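Local coordinates for tRNA (adenine(58)-N(1))-methyltransferase TrmI (Thermus thermophilus, PDB 5C0O), which catalyses the S-adenosyl-L-methionine-dependent methylation of N1 of adenosine 58 in tRNA and is required for growth of the organism at extreme temperatures, at residues A74-P79 with T102-L107; R96-G101 with D165-D170. The protein carries 1 engineered substitution. All coordinates share one frame; numbering follows the deposited sequence.

In the fold
The two contacts cross along the chain, their segments alternating from the N terminus as 74-79, 96-101, 102-107 and 165-170. Contact 1 closes a short loop of 22 residues that runs through helix 79-88 and strand 96-100, bringing the segment ahead of that helix against the glycine-rich turn leading into helix 106-115. Contact 2 closes a longer loop of 63 residues, holding helices 106-115 and 128-139 with strands 120-125 and 147-151, and pairs neighbouring strands 96-100 and 164-169 in the interior of the mixed sheet. S-adenosylmethionine lies where the two meet: contact 1 encloses its methionine carboxylate, while contact 2 presents Asp170 to its amino nitrogen.

Contact 1. Residues A74-P79 with T102-L107; sequences ATPTAP and TGSGGL. Engineered in segment 74-79: Ala78 (natural residue Tyr). With SAM (S-adenosylmethionine), chain E.
Ala74 CB faces Gly103 CA at 4.1 Å, the start of a contact in which two loops close on the amino-acid end of S-adenosylmethionine and meet each other by van der Waals touch. Farther along, Pro76 brings its CB near Gly106 CA, and Thr77 OG1 approaches Leu107 CB at 3.6 Å. The hydroxyl of Thr77 sits beside its own backbone N (chi1 -45°), on the side of Leu107 CB; its modelled separation from the SAM amino N is impossibly short, and the detail there is doubtful. Thr77 N reaches SAM OXT at 3.1 Å in an almost straight bond (171°). From the other loop Leu107 N donates to the same OXT at 2.8 Å, and Ser104 N to SAM O at 2.8 Å, with weak bonds added from Gly105 N and Gly106 N. Leu107 CB faces Thr77, and with CG anti to the backbone N (chi1 -179°) the rest of the side chain packs on Ala82 and Met85 of helix 79-88. Ala74 CB lies against the ribose and sulfonium part of the ligand, 3.4 Å from SAM O3'. Two glycines make the close approach possible: a side chain at Gly103, which takes positive phi in a type II' turn, would strike SAM CG, and one at Gly106 would strike OXT. N-H groups of the glycine-rich turn and of the first turn of helix 106-115, joined by Thr77 N, thus hold the carboxylate, consistent with the glycine-rich loop of class I methyltransferases; the helix end would be expected to stabilise the negative charge.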
loop_
_atom_site.group_PDB
_atom_site.type_symbol
_atom_site.label_atom_id
_atom_site.label_comp_id
_atom_site.label_asym_id
_atom_site.label_seq_id
_atom_site.Cartn_x
_atom_site.Cartn_y
_atom_site.Cartn_z
ATOM N N ALA A 74 -14.056 20.270 12.588
ATOM C CA ALA A 74 -14.178 19.235 11.569
ATOM C C ALA A 74 -12.798 18.637 11.310
ATOM O O ALA A 74 -11.781 19.262 11.604
ATOM C CB ALA A 74 -14.771 19.806 10.290
ATOM N N THR A 75 -12.758 17.429 10.762
ATOM C CA THR A 75 -11.490 16.741 10.545
ATOM C C THR A 75 -10.690 17.371 9.397
ATOM O O THR A 75 -11.182 17.452 8.270
ATOM C CB THR A 75 -11.713 15.246 10.243
ATOM O OG1 THR A 75 -12.294 14.608 11.386
ATOM C CG2 THR A 75 -10.395 14.551 9.895
ATOM N N PRO A 76 -9.450 17.814 9.677
ATOM C CA PRO A 76 -8.600 18.362 8.614
ATOM C C PRO A 76 -8.116 17.315 7.621
ATOM O O PRO A 76 -8.075 16.124 7.929
ATOM C CB PRO A 76 -7.417 18.953 9.384
ATOM C CG PRO A 76 -7.360 18.167 10.639
ATOM C CD PRO A 76 -8.794 17.912 10.992
ATOM N N THR A 77 -7.740 17.780 6.435
ATOM C CA THR A 77 -7.234 16.920 5.374
ATOM C C THR A 77 -5.868 16.370 5.772
ATOM O O THR A 77 -5.053 17.090 6.345
ATOM C CB THR A 77 -7.127 17.695 4.045
ATOM O OG1 THR A 77 -8.319 18.470 3.844
ATOM C CG2 THR A 77 -6.924 16.745 2.871
ATOM N N ALA A 78 -5.612 15.099 5.477
ATOM C CA ALA A 78 -4.362 14.472 5.897
ATOM C C ALA A 78 -3.171 15.082 5.153
ATOM O O ALA A 78 -3.286 15.403 3.969
ATOM C CB ALA A 78 -4.414 12.980 5.671
ATOM N N PRO A 79 -2.025 15.247 5.843
ATOM C CA PRO A 79 -0.862 15.889 5.219
ATOM C C PRO A 79 -0.383 15.211 3.937
ATOM O O PRO A 79 0.039 15.903 3.008
ATOM C CB PRO A 79 0.213 15.792 6.307
ATOM C CG PRO A 79 -0.548 15.726 7.578
ATOM C CD PRO A 79 -1.768 14.924 7.259
ATOM N N THR A 102 -13.461 24.764 4.261
ATOM C CA THR A 102 -12.292 25.131 5.056
ATOM C C THR A 102 -12.082 24.173 6.227
ATOM O O THR A 102 -10.949 23.942 6.645
ATOM C CB THR A 102 -12.409 26.564 5.607
ATOM O OG1 THR A 102 -13.027 27.410 4.630
ATOM C CG2 THR A 102 -11.035 27.114 5.956
ATOM N N GLY A 103 -13.176 23.627 6.753
ATOM C CA GLY A 103 -13.115 22.654 7.831
ATOM C C GLY A 103 -12.422 23.198 9.066
ATOM O O GLY A 103 -12.986 24.012 9.797
ATOM N N SER A 104 -11.197 22.733 9.299
ATOM C CA SER A 104 -10.351 23.263 10.366
ATOM C C SER A 104 -9.110 23.931 9.777
ATOM O O SER A 104 -8.137 24.192 10.486
ATOM C CB SER A 104 -9.949 22.155 11.337
ATOM O OG SER A 104 -11.060 21.332 11.646
ATOM N N GLY A 105 -9.144 24.178 8.469
ATOM C CA GLY A 105 -8.157 25.016 7.811
ATOM C C GLY A 105 -6.844 24.354 7.427
ATOM O O GLY A 105 -5.870 25.045 7.132
ATOM N N GLY A 106 -6.811 23.026 7.404
ATOM C CA GLY A 106 -5.579 22.309 7.117
ATOM C C GLY A 106 -5.125 22.427 5.675
ATOM O O GLY A 106 -4.013 22.877 5.401
ATOM N N LEU A 107 -5.986 22.010 4.751
ATOM C CA LEU A 107 -5.673 22.067 3.328
ATOM C C LEU A 107 -5.417 23.509 2.904
ATOM O O LEU A 107 -4.638 23.772 1.989
ATOM C CB LEU A 107 -6.816 21.459 2.512
ATOM C CG LEU A 107 -6.685 21.395 0.988
ATOM C CD1 LEU A 107 -5.453 20.607 0.564
ATOM C CD2 LEU A 107 -7.950 20.773 0.413
HETATM N N SAM E . -9.258 19.191 4.386
HETATM C CA SAM E . -10.116 20.084 5.168
HETATM C C SAM E . -9.321 20.833 6.231
HETATM O O SAM E . -9.894 21.431 7.141
HETATM O OXT SAM E . -8.090 20.848 6.216
HETATM C CB SAM E . -11.256 19.321 5.840
HETATM C CG SAM E . -12.647 19.863 5.522
HETATM S SD SAM E . -13.947 19.077 6.510
HETATM C CE SAM E . -13.661 17.327 6.141
HETATM C "C5'" SAM E . -15.425 19.423 5.523
HETATM C "C4'" SAM E . -15.964 20.835 5.741
HETATM O "O4'" SAM E . -16.522 21.311 4.538
HETATM C "C3'" SAM E . -17.068 20.927 6.787
HETATM O "O3'" SAM E . -16.559 21.481 7.976
HETATM C "C2'" SAM E . -18.122 21.844 6.189
HETATM O "O2'" SAM E . -18.221 23.035 6.940
HETATM C "C1'" SAM E . -17.598 22.183 4.805
HETATM N N9 SAM E . -18.598 22.012 3.737
HETATM C C8 SAM E . -19.346 20.896 3.475
HETATM N N7 SAM E . -20.127 21.148 2.400
HETATM C C5 SAM E . -19.884 22.407 1.974
HETATM C C6 SAM E . -20.400 23.160 0.929
HETATM N N6 SAM E . -21.324 22.641 0.128
HETATM N N1 SAM E . -19.949 24.448 0.730
HETATM C C2 SAM E . -18.991 24.981 1.569
HETATM N N3 SAM E . -18.483 24.226 2.605
HETATM C C4 SAM E . -18.920 22.960 2.803
#

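Contact 2. Residues R96-G101 with D165-D170; sequences RVLEAG and DGVALD. With SAM (S-adenosylmethionine), chain E.
Strands 96-100 and 166-169 run parallel, their axes 4.5 Å apart at closest and turned by 23°, with Leu98 and Ala100 each using both N and O to bond residues on the two sides of their partners Val167 and Leu169. At the entry to the pair, Asp165 grips both polar backbone atoms of Arg96: its N donates to Arg96 O at 2.6 Å, and its OD2 accepts from Arg96 N at 3.1 Å in a nearly straight bond (170°) that arrives on the anti side of the carboxylate. This works because CG of Asp165 lies beside its own backbone N (chi1 -78°), the side facing the neighbouring strand. With an alanine in place of Asp165, the Arg96 N-H would probably be left without this acceptor, and Lys186 would lose its distant, weak counter-charge. On one face, Leu98 and Val167 stand side by side, CD2 of Leu98 3.9 Å from Val167 CG1, followed by Ala100 CB beside Leu169 CD2. On the other, CG2 of Val97 lies over Gly166 O at 3.4 Å, a place where glycine leaves room. At the C-terminal ends, Asp170, an S-adenosylmethionine-binding residue, accepts a hydrogen bond from the SAM amino N through OD2, although that nitrogen is poorly placed against Thr77 and the exact geometry is uncertain. Gly101 CA lies 3.3 Å from SAM O4', too close for any side chain. The pair marks the topological switch of the class I methyltransferase sheet, where the cofactor cleft opens. Strand 120-125 flanks 96-100, strand 189-195 flanks the partner, and helix 106-115 packs over Glu99 and Ala168, with Glu99 OE1 bonded to Ser123 and Thr108.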
loop_
_atom_site.group_PDB
_atom_site.type_symbol
_atom_site.label_atom_id
_atom_site.label_comp_id
_atom_site.label_asym_id
_atom_site.label_seq_id
_atom_site.Cartn_x
_atom_site.Cartn_y
_atom_site.Cartn_z
ATOM N N ARG A 96 -4.490 31.695 -8.401
ATOM C CA ARG A 96 -5.705 31.957 -7.641
ATOM C C ARG A 96 -6.518 30.669 -7.538
ATOM O O ARG A 96 -7.113 30.229 -8.523
ATOM C CB ARG A 96 -6.521 33.063 -8.317
ATOM C CG ARG A 96 -7.382 33.881 -7.372
ATOM C CD ARG A 96 -8.329 34.782 -8.148
ATOM N NE ARG A 96 -9.058 35.704 -7.279
ATOM C CZ ARG A 96 -10.162 36.356 -7.632
ATOM N NH1 ARG A 96 -10.687 36.186 -8.840
ATOM N NH2 ARG A 96 -10.750 37.175 -6.771
ATOM N N VAL A 97 -6.537 30.063 -6.353
ATOM C CA VAL A 97 -7.159 28.753 -6.180
ATOM C C VAL A 97 -8.414 28.836 -5.310
ATOM O O VAL A 97 -8.466 29.583 -4.333
ATOM C CB VAL A 97 -6.155 27.731 -5.572
ATOM C CG1 VAL A 97 -5.757 28.110 -4.145
ATOM C CG2 VAL A 97 -6.726 26.317 -5.632
ATOM N N LEU A 98 -9.431 28.070 -5.697
ATOM C CA LEU A 98 -10.704 28.029 -4.985
ATOM C C LEU A 98 -10.724 26.843 -4.023
ATOM O O LEU A 98 -10.168 25.790 -4.334
ATOM C CB LEU A 98 -11.859 27.927 -5.982
ATOM C CG LEU A 98 -13.251 28.303 -5.475
ATOM C CD1 LEU A 98 -13.408 29.809 -5.425
ATOM C CD2 LEU A 98 -14.315 27.685 -6.358
ATOM N N GLU A 99 -11.352 27.010 -2.859
ATOM C CA GLU A 99 -11.440 25.919 -1.886
ATOM C C GLU A 99 -12.804 25.796 -1.223
ATOM O O GLU A 99 -13.479 26.790 -0.960
ATOM C CB GLU A 99 -10.385 26.078 -0.788
ATOM C CG GLU A 99 -10.288 24.850 0.130
ATOM C CD GLU A 99 -9.444 25.077 1.372
ATOM O OE1 GLU A 99 -8.999 26.219 1.605
ATOM O OE2 GLU A 99 -9.235 24.102 2.122
ATOM N N ALA A 100 -13.194 24.554 -0.958
ATOM C CA ALA A 100 -14.324 24.259 -0.086
ATOM C C ALA A 100 -14.258 22.787 0.342
ATOM O O ALA A 100 -14.016 21.933 -0.511
ATOM C CB ALA A 100 -15.634 24.551 -0.787
ATOM N N GLY A 101 -14.451 22.460 1.624
ATOM C CA GLY A 101 -14.729 23.399 2.702
ATOM C C GLY A 101 -13.490 23.643 3.546
ATOM O O GLY A 101 -12.575 22.820 3.558
ATOM N N ASP A 165 -7.440 29.475 -11.013
ATOM C CA ASP A 165 -6.436 28.558 -11.522
ATOM C C ASP A 165 -6.721 27.126 -11.074
ATOM O O ASP A 165 -6.312 26.179 -11.738
ATOM C CB ASP A 165 -5.038 29.009 -11.077
ATOM C CG ASP A 165 -4.507 30.160 -11.910
ATOM O OD1 ASP A 165 -4.049 29.911 -13.046
ATOM O OD2 ASP A 165 -4.543 31.315 -11.434
ATOM N N GLY A 166 -7.444 26.960 -9.970
ATOM C CA GLY A 166 -7.724 25.629 -9.468
ATOM C C GLY A 166 -8.890 25.601 -8.505
ATOM O O GLY A 166 -9.242 26.623 -7.918
ATOM N N VAL A 167 -9.498 24.428 -8.357
ATOM C CA VAL A 167 -10.545 24.234 -7.363
ATOM C C VAL A 167 -10.206 23.021 -6.511
ATOM O O VAL A 167 -10.246 21.886 -6.991
ATOM C CB VAL A 167 -11.936 24.034 -8.003
ATOM C CG1 VAL A 167 -13.011 24.084 -6.933
ATOM C CG2 VAL A 167 -12.201 25.082 -9.076
ATOM N N ALA A 168 -9.858 23.273 -5.252
ATOM C CA ALA A 168 -9.532 22.210 -4.311
ATOM C C ALA A 168 -10.763 21.879 -3.480
ATOM O O ALA A 168 -11.321 22.754 -2.819
ATOM C CB ALA A 168 -8.370 22.623 -3.418
ATOM N N LEU A 169 -11.184 20.618 -3.516
ATOM C CA LEU A 169 -12.411 20.205 -2.842
ATOM C C LEU A 169 -12.175 19.170 -1.751
ATOM O O LEU A 169 -11.456 18.190 -1.944
ATOM C CB LEU A 169 -13.411 19.642 -3.855
ATOM C CG LEU A 169 -14.058 20.615 -4.844
ATOM C CD1 LEU A 169 -15.066 19.857 -5.684
ATOM C CD2 LEU A 169 -14.727 21.794 -4.148
ATOM N N ASP A 170 -12.792 19.412 -0.600
ATOM C CA ASP A 170 -12.905 18.412 0.451
ATOM C C ASP A 170 -14.272 18.549 1.109
ATOM O O ASP A 170 -14.427 19.252 2.108
ATOM C CB ASP A 170 -11.789 18.559 1.486
ATOM C CG ASP A 170 -11.862 17.502 2.580
ATOM O OD1 ASP A 170 -12.757 16.634 2.522
ATOM O OD2 ASP A 170 -11.013 17.531 3.494
HETATM N N SAM E . -9.258 19.191 4.386
HETATM C CA SAM E . -10.116 20.084 5.168
HETATM C C SAM E . -9.321 20.833 6.231
HETATM O O SAM E . -9.894 21.431 7.141
HETATM O OXT SAM E . -8.090 20.848 6.216
HETATM C CB SAM E . -11.256 19.321 5.840
HETATM C CG SAM E . -12.647 19.863 5.522
HETATM S SD SAM E . -13.947 19.077 6.510
HETATM C CE SAM E . -13.661 17.327 6.141
HETATM C "C5'" SAM E . -15.425 19.423 5.523
HETATM C "C4'" SAM E . -15.964 20.835 5.741
HETATM O "O4'" SAM E . -16.522 21.311 4.538
HETATM C "C3'" SAM E . -17.068 20.927 6.787
HETATM O "O3'" SAM E . -16.559 21.481 7.976
HETATM C "C2'" SAM E . -18.122 21.844 6.189
HETATM O "O2'" SAM E . -18.221 23.035 6.940
HETATM C "C1'" SAM E . -17.598 22.183 4.805
HETATM N N9 SAM E . -18.598 22.012 3.737
HETATM C C8 SAM E . -19.346 20.896 3.475
HETATM N N7 SAM E . -20.127 21.148 2.400
HETATM C C5 SAM E . -19.884 22.407 1.974
HETATM C C6 SAM E . -20.400 23.160 0.929
HETATM N N6 SAM E . -21.324 22.641 0.128
HETATM N N1 SAM E . -19.949 24.448 0.730
HETATM C C2 SAM E . -18.991 24.981 1.569
HETATM N N3 SAM E . -18.483 24.226 2.605
HETATM C C4 SAM E . -18.920 22.960 2.803
#